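Local coordinates for protein ribonucleoside triphosphate reductase (Lactobacillus leichmannii, PDB 1L1L) that catalyses the adenosylcobalamin-dependent reduction of ribonucleoside triphosphates to 2'-deoxyribonucleoside triphosphates, acting as an allosterically regulated monomer, at residues Y567-I572 with P618-A623. Numbering follows the deposited sequence.
Sequences YGAYLI and PNFASA
Gly568 passes Ser622 and Tyr567 passes Ala623 with their CA atoms 5.0 and 5.2 Å apart, the two segments running in nearly opposite senses, 160° between 567-569 and 620-623. Phe620 makes the largest single contribution. Its CG stands anti to the backbone N (chi1 178°), which sends the ring out across the gap to Ala569. There Phe620 CE2 lies 3.5 Å from Ala569 N and 3.6 Å from Ala569 CB, while Phe620 CZ comes to 3.9 Å from Gly568 C. The peptide between Gly568 and Ala569 thus meets the ring obliquely, by van der Waals contact. Further along, Ser622 brings up its CB, 3.7 Å from Tyr567 O. The side chain of Tyr567 leaves the contact and lies on Lys690 and Pro692 of strand 690-692, with Leu571 CD2 in plane at its ring edge. One backbone hydrogen bond, between Ala623 and His566, ties the segments together just beside the contact. This is loop-on-loop packing at the protein surface: the link from strand 603-611 to helix 628-641 lies against the lead-in to strand 570-578, and strands 603-611 and 570-578 are antiparallel neighbours in a four-stranded sheet.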
loop_
_atom_site.group_PDB
_atom_site.type_symbol
_atom_site.label_atom_id
_atom_site.label_comp_id
_atom_site.label_asym_id
_atom_site.label_seq_id
_atom_site.Cartn_x
_atom_site.Cartn_y
_atom_site.Cartn_z
ATOM N N TYR A 567 3.565 -9.655 18.431
ATOM C CA TYR A 567 2.471 -10.530 18.806
ATOM C C TYR A 567 2.840 -11.292 20.078
ATOM O O TYR A 567 1.972 -11.604 20.890
ATOM C CB TYR A 567 2.154 -11.505 17.669
ATOM C CG TYR A 567 1.042 -12.469 18.000
ATOM C CD1 TYR A 567 1.315 -13.706 18.580
ATOM C CD2 TYR A 567 -0.289 -12.127 17.770
ATOM C CE1 TYR A 567 0.290 -14.579 18.924
ATOM C CE2 TYR A 567 -1.318 -12.990 18.110
ATOM C CZ TYR A 567 -1.022 -14.215 18.685
ATOM O OH TYR A 567 -2.039 -15.076 19.014
ATOM N N GLY A 568 4.133 -11.575 20.249
ATOM C CA GLY A 568 4.604 -12.296 21.428
ATOM C C GLY A 568 6.124 -12.296 21.561
ATOM O O GLY A 568 6.829 -12.127 20.574
ATOM N N ALA A 569 6.628 -12.497 22.775
ATOM C CA ALA A 569 8.076 -12.507 23.037
ATOM C C ALA A 569 8.784 -13.661 22.329
ATOM O O ALA A 569 9.799 -13.473 21.656
ATOM C CB ALA A 569 8.324 -12.600 24.534
ATOM N N TYR A 570 8.241 -14.857 22.505
ATOM C CA TYR A 570 8.780 -16.058 21.888
ATOM C C TYR A 570 7.617 -16.705 21.151
ATOM O O TYR A 570 6.568 -16.967 21.740
ATOM C CB TYR A 570 9.315 -17.005 22.959
ATOM C CG TYR A 570 10.488 -16.451 23.725
ATOM C CD1 TYR A 570 11.763 -16.420 23.158
ATOM C CD2 TYR A 570 10.325 -15.936 25.010
ATOM C CE1 TYR A 570 12.845 -15.893 23.853
ATOM C CE2 TYR A 570 11.402 -15.404 25.712
ATOM C CZ TYR A 570 12.658 -15.386 25.127
ATOM O OH TYR A 570 13.728 -14.852 25.816
ATOM N N LEU A 571 7.802 -16.968 19.866
ATOM C CA LEU A 571 6.730 -17.552 19.079
ATOM C C LEU A 571 7.214 -18.544 18.040
ATOM O O LEU A 571 8.387 -18.568 17.676
ATOM C CB LEU A 571 5.986 -16.453 18.314
ATOM C CG LEU A 571 5.344 -15.246 18.992
ATOM C CD1 LEU A 571 5.160 -14.152 17.954
ATOM C CD2 LEU A 571 4.013 -15.637 19.607
ATOM N N ILE A 572 6.279 -19.355 17.564
ATOM C CA ILE A 572 6.548 -20.271 16.473
ATOM C C ILE A 572 5.750 -19.604 15.360
ATOM O O ILE A 572 4.518 -19.544 15.431
ATOM C CB ILE A 572 5.952 -21.675 16.682
ATOM C CG1 ILE A 572 6.738 -22.450 17.738
ATOM C CG2 ILE A 572 5.952 -22.425 15.353
ATOM C CD1 ILE A 572 8.205 -22.637 17.420
ATOM N N PRO A 618 11.385 -6.669 31.258
ATOM C CA PRO A 618 10.090 -6.580 31.939
ATOM C C PRO A 618 9.196 -5.500 31.323
ATOM O O PRO A 618 7.993 -5.459 31.583
ATOM C CB PRO A 618 10.482 -6.277 33.382
ATOM C CG PRO A 618 11.777 -5.515 33.221
ATOM C CD PRO A 618 12.489 -6.292 32.156
ATOM N N ASN A 619 9.794 -4.628 30.514
ATOM C CA ASN A 619 9.049 -3.567 29.849
ATOM C C ASN A 619 8.571 -4.030 28.479
ATOM O O ASN A 619 7.937 -3.270 27.743
ATOM C CB ASN A 619 9.903 -2.303 29.693
ATOM C CG ASN A 619 10.034 -1.531 30.990
ATOM O OD1 ASN A 619 9.039 -1.258 31.668
ATOM N ND2 ASN A 619 11.260 -1.168 31.344
ATOM N N PHE A 620 8.890 -5.276 28.138
ATOM C CA PHE A 620 8.466 -5.837 26.864
ATOM C C PHE A 620 6.956 -5.971 26.916
ATOM O O PHE A 620 6.411 -6.474 27.898
ATOM C CB PHE A 620 9.060 -7.228 26.642
ATOM C CG PHE A 620 8.608 -7.870 25.359
ATOM C CD1 PHE A 620 9.220 -7.546 24.153
ATOM C CD2 PHE A 620 7.526 -8.742 25.347
ATOM C CE1 PHE A 620 8.757 -8.078 22.949
ATOM C CE2 PHE A 620 7.049 -9.279 24.151
ATOM C CZ PHE A 620 7.664 -8.946 22.950
ATOM N N ALA A 621 6.283 -5.539 25.857
ATOM C CA ALA A 621 4.831 -5.624 25.812
ATOM C C ALA A 621 4.368 -6.305 24.533
ATOM O O ALA A 621 4.794 -5.934 23.441
ATOM C CB ALA A 621 4.231 -4.231 25.904
ATOM N N SER A 622 3.507 -7.310 24.671
ATOM C CA SER A 622 2.979 -8.011 23.502
ATOM C C SER A 622 1.677 -7.312 23.113
ATOM O O SER A 622 0.959 -6.817 23.982
ATOM C CB SER A 622 2.723 -9.481 23.828
ATOM O OG SER A 622 1.841 -9.606 24.927
ATOM N N ALA A 623 1.382 -7.280 21.816
ATOM C CA ALA A 623 0.192 -6.608 21.294
ATOM C C ALA A 623 -1.087 -6.914 22.063
ATOM O O ALA A 623 -1.927 -6.034 22.260
ATOM C CB ALA A 623 0.006 -6.950 19.815
#